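Local coordinates for protein serpin-12 (Manduca sexta, PDB 6CJ7) that is a serpin-family serine protease inhibitor that controls the prophenoloxidase activation system in the larval hemolymph of the tobacco hornworm, at residues Q52-N57 / A300-L305; L59-R64 / V292-T297. All coordinates share one frame; numbering follows the deposited sequence.

Interaction 1: Q52-N57 / A300-L305; sequences QGAAGN and AELYNL
G53 to A55 run beside E301 to N304, joined mostly by backbone atoms. A55 N donates to E301 O (2.9 Å, 148° at the hydrogen), arriving somewhat tilted from the carbonyl plane, and A54 CA adds a CA-H...O contact of 3.3 Å to the same E301 O. In return G53 O takes a weak, bent bond from N304 N (3.3 Å) and a CA-H...O contact from L302 CA. A water gives G53 O its short bond (2.6 Å) and accepts from N304 N, so the amide is shared between the carbonyl and the water. A second water lies near both A54 O and N304 OD1. Apolar contact is small: L302 turns its CD2 branch to A54 CB at 4.1 Å. E301 CB packs close against a carbonyl, 3.2 Å from A55 O. G53 approaches so closely that any CB would strike L305 CB and press on the N304 carbonyl carbon. The contact thus joins the link between helices 40-51 and 56-66 of the serpin fold to the loop leading from helix 284-289 to strand 306-307. A54 packs on L59 and I62 of helix 56-66, L305 on F111 of helix 109-118, and T58 OG1 accepts from E301 N.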
# COMPACT_ATOMS: atom_id res chain seq x y z
N GLN A 52 2.80 -0.63 -19.83
CA GLN A 52 1.93 -0.50 -21.00
C GLN A 52 2.50 0.45 -22.05
O GLN A 52 2.06 0.42 -23.20
CB GLN A 52 0.55 -0.01 -20.56
CG GLN A 52 -0.17 -0.83 -19.47
CD GLN A 52 -0.26 -2.33 -19.77
OE1 GLN A 52 0.01 -3.17 -18.88
NE2 GLN A 52 -0.65 -2.67 -20.98
N GLY A 53 3.45 1.30 -21.67
CA GLY A 53 4.13 2.15 -22.63
C GLY A 53 5.59 1.85 -22.85
O GLY A 53 6.27 2.63 -23.53
N ALA A 54 6.10 0.73 -22.33
CA ALA A 54 7.52 0.43 -22.31
C ALA A 54 7.95 -0.40 -23.52
O ALA A 54 7.15 -1.15 -24.11
CB ALA A 54 7.90 -0.32 -21.04
N ALA A 55 9.22 -0.26 -23.87
CA ALA A 55 9.83 -1.05 -24.94
C ALA A 55 11.24 -1.46 -24.55
O ALA A 55 11.82 -0.95 -23.58
CB ALA A 55 9.85 -0.27 -26.26
N GLY A 56 11.81 -2.37 -25.35
CA GLY A 56 13.23 -2.65 -25.26
C GLY A 56 13.67 -3.04 -23.87
O GLY A 56 13.00 -3.82 -23.17
N ASN A 57 14.81 -2.49 -23.44
CA ASN A 57 15.37 -2.87 -22.15
C ASN A 57 14.48 -2.43 -20.99
O ASN A 57 14.44 -3.11 -19.95
CB ASN A 57 16.77 -2.29 -21.98
CG ASN A 57 17.38 -2.63 -20.62
OD1 ASN A 57 17.71 -1.75 -19.83
ND2 ASN A 57 17.51 -3.93 -20.34
N ALA A 300 15.51 5.65 -20.84
CA ALA A 300 14.21 5.02 -20.66
C ALA A 300 13.47 4.91 -21.98
O ALA A 300 13.43 5.86 -22.76
CB ALA A 300 13.36 5.83 -19.67
N GLU A 301 12.88 3.74 -22.21
CA GLU A 301 12.15 3.44 -23.45
C GLU A 301 10.67 3.42 -23.11
O GLU A 301 10.08 2.37 -22.85
CB GLU A 301 12.62 2.11 -24.04
CG GLU A 301 14.04 2.15 -24.54
CD GLU A 301 14.15 2.97 -25.82
OE1 GLU A 301 13.16 3.03 -26.59
OE2 GLU A 301 15.21 3.57 -26.06
N LEU A 302 10.07 4.61 -23.11
CA LEU A 302 8.66 4.82 -22.79
C LEU A 302 7.97 5.58 -23.91
O LEU A 302 7.06 6.38 -23.67
CB LEU A 302 8.51 5.55 -21.45
CG LEU A 302 9.07 4.78 -20.26
CD1 LEU A 302 9.30 5.70 -19.05
CD2 LEU A 302 8.13 3.60 -19.91
N TYR A 303 8.39 5.33 -25.16
CA TYR A 303 7.87 6.09 -26.28
C TYR A 303 6.39 5.84 -26.52
O TYR A 303 5.71 6.70 -27.11
CB TYR A 303 8.68 5.76 -27.54
CG TYR A 303 8.46 6.73 -28.67
CD1 TYR A 303 9.07 7.98 -28.65
CD2 TYR A 303 7.64 6.41 -29.75
CE1 TYR A 303 8.87 8.89 -29.67
CE2 TYR A 303 7.43 7.32 -30.77
CZ TYR A 303 8.04 8.55 -30.73
OH TYR A 303 7.84 9.46 -31.74
N ASN A 304 5.86 4.71 -26.09
CA ASN A 304 4.43 4.44 -26.26
C ASN A 304 3.61 4.99 -25.11
O ASN A 304 2.40 4.71 -25.04
CB ASN A 304 4.17 2.95 -26.44
CG ASN A 304 4.60 2.44 -27.79
OD1 ASN A 304 5.09 1.31 -27.89
ND2 ASN A 304 4.43 3.24 -28.83
N LEU A 305 4.23 5.73 -24.20
CA LEU A 305 3.54 6.55 -23.22
C LEU A 305 3.40 7.99 -23.71
O LEU A 305 2.33 8.59 -23.58
CB LEU A 305 4.30 6.49 -21.89
CG LEU A 305 3.72 7.16 -20.66
CD1 LEU A 305 4.35 6.56 -19.41
CD2 LEU A 305 3.99 8.66 -20.68
O HOH W 1 0.54 2.52 -25.35
O HOH W 2 7.65 2.24 -25.71
O HOH W 3 4.43 -0.27 -25.27

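Interaction 2: L59-R64 / V292-T297; sequences LDEITR and VSSIFT
E61 and V292 bring their CA atoms to 5.4 Å, where helix 56-66 passes the start of the 3-10 turn 293-296. E61 carries the contact through one oxygen. Its CG stands anti to the carbonyl carbon (chi1 -78°) and the chain is extended from there, which delivers OE1 to S294. There S294 N donates to the syn lone pair of E61 OE1 (3.0 Å, 157° at the hydrogen), while S294 OG comes from 61° above the carboxylate plane at 2.7 Å. Helix 56-66 corresponds to helix C of the serpin fold, and the 3-10 turn belongs to the connection from helix 284-289 to strand 306-307; the carboxylate ties the two together. Its negative charge beside the amides that open the turn is probably favourable. A water accepting from S293 N (2.9 Å) makes a weak bond to E61 OE2. An alanine in place of E61 would probably leave S294 N without its partner and S294 OG with little more than its weak bond to T58. Next along the helix, I62 CD1 meets I295 CG2 at 4.0 Å, the two side chains crossing at about a right angle, and V292 CG1 reaches 3.9 Å from E61 O.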
# COMPACT_ATOMS: atom_id res chain seq x y z
N LEU A 59 11.12 -2.31 -20.98
CA LEU A 59 10.06 -3.31 -20.90
C LEU A 59 10.58 -4.60 -20.28
O LEU A 59 9.89 -5.23 -19.47
CB LEU A 59 9.51 -3.57 -22.30
CG LEU A 59 8.45 -4.66 -22.50
CD1 LEU A 59 7.17 -4.34 -21.70
CD2 LEU A 59 8.14 -4.81 -23.98
N ASP A 60 11.80 -5.01 -20.65
CA ASP A 60 12.39 -6.23 -20.11
C ASP A 60 12.56 -6.13 -18.59
O ASP A 60 12.17 -7.05 -17.86
CB ASP A 60 13.74 -6.48 -20.79
CG ASP A 60 14.50 -7.66 -20.18
OD1 ASP A 60 14.07 -8.81 -20.35
OD2 ASP A 60 15.55 -7.42 -19.54
N GLU A 61 13.11 -5.01 -18.11
CA GLU A 61 13.28 -4.80 -16.67
C GLU A 61 11.95 -4.87 -15.94
O GLU A 61 11.84 -5.50 -14.88
CB GLU A 61 13.95 -3.45 -16.40
CG GLU A 61 15.46 -3.45 -16.63
CD GLU A 61 16.17 -2.20 -16.09
OE1 GLU A 61 15.50 -1.24 -15.68
OE2 GLU A 61 17.42 -2.20 -16.10
N ILE A 62 10.93 -4.18 -16.47
CA ILE A 62 9.65 -4.14 -15.76
C ILE A 62 8.99 -5.51 -15.78
O ILE A 62 8.43 -5.96 -14.77
CB ILE A 62 8.73 -3.08 -16.39
CG1 ILE A 62 9.33 -1.69 -16.17
CG2 ILE A 62 7.32 -3.16 -15.79
CD1 ILE A 62 8.61 -0.61 -16.97
N THR A 63 9.03 -6.20 -16.92
CA THR A 63 8.42 -7.52 -17.01
C THR A 63 9.07 -8.50 -16.04
O THR A 63 8.37 -9.27 -15.35
CB THR A 63 8.50 -8.01 -18.45
OG1 THR A 63 7.75 -7.12 -19.28
CG2 THR A 63 7.93 -9.41 -18.57
N ARG A 64 10.40 -8.46 -15.93
CA ARG A 64 11.09 -9.31 -14.98
C ARG A 64 10.69 -8.98 -13.54
O ARG A 64 10.55 -9.88 -12.71
CB ARG A 64 12.60 -9.18 -15.15
CG ARG A 64 13.11 -9.75 -16.47
CD ARG A 64 14.56 -9.40 -16.68
NE ARG A 64 15.07 -10.04 -17.88
CZ ARG A 64 15.73 -11.19 -17.87
NH1 ARG A 64 15.97 -11.80 -16.70
NH2 ARG A 64 16.17 -11.71 -19.00
N VAL A 292 14.66 -1.87 -11.71
CA VAL A 292 13.93 -1.12 -12.73
C VAL A 292 14.53 0.27 -12.89
O VAL A 292 13.82 1.23 -13.20
CB VAL A 292 12.42 -1.05 -12.42
CG1 VAL A 292 11.79 -2.44 -12.47
CG2 VAL A 292 12.18 -0.43 -11.06
N SER A 293 15.85 0.38 -12.70
CA SER A 293 16.49 1.69 -12.74
C SER A 293 16.36 2.38 -14.10
O SER A 293 16.46 3.61 -14.16
CB SER A 293 17.97 1.54 -12.36
OG SER A 293 18.68 0.78 -13.32
N SER A 294 16.13 1.63 -15.18
CA SER A 294 16.09 2.26 -16.50
C SER A 294 15.00 3.32 -16.61
O SER A 294 15.15 4.27 -17.39
CB SER A 294 15.91 1.20 -17.60
OG SER A 294 14.66 0.56 -17.45
N ILE A 295 13.92 3.19 -15.84
CA ILE A 295 12.79 4.11 -16.01
C ILE A 295 13.14 5.54 -15.65
O ILE A 295 12.45 6.46 -16.10
CB ILE A 295 11.54 3.69 -15.22
CG1 ILE A 295 11.77 3.86 -13.71
CG2 ILE A 295 11.09 2.26 -15.56
CD1 ILE A 295 10.54 3.46 -12.89
N PHE A 296 14.19 5.76 -14.83
CA PHE A 296 14.59 7.10 -14.44
C PHE A 296 15.66 7.70 -15.35
O PHE A 296 15.92 8.90 -15.24
CB PHE A 296 15.10 7.11 -12.99
CG PHE A 296 14.09 6.59 -11.99
CD1 PHE A 296 13.01 7.37 -11.62
CD2 PHE A 296 14.21 5.31 -11.46
CE1 PHE A 296 12.07 6.90 -10.71
CE2 PHE A 296 13.26 4.83 -10.56
CZ PHE A 296 12.20 5.62 -10.19
N THR A 297 16.25 6.91 -16.24
CA THR A 297 17.38 7.34 -17.05
C THR A 297 16.91 8.00 -18.34
O THR A 297 15.79 7.79 -18.80
CB THR A 297 18.31 6.17 -17.39
OG1 THR A 297 17.69 5.33 -18.37
CG2 THR A 297 18.62 5.34 -16.15
O HOH W 4 17.86 -1.70 -12.71

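How the interactions relate
Interactions 1 and 2 have centres about 9 Å apart and meet around helix 56-66: interaction 1 is made by the residues leading into it, interaction 2 by E61 and I62 within it. Both partners of interaction 2 fall, in sequence, between those of interaction 1, so the connection 292-305 follows the same helix backwards. The two touch directly: A54 CB packs 3.7 Å from L59 CA, and A300 CB lies 3.3 Å from S294 O. T58 joins them too, bonded to E301 N and weakly to S294 OG. Neither holds a ligand; both probably lie at the pole remote from the reactive-centre loop, which in serpins follows strand 317-326.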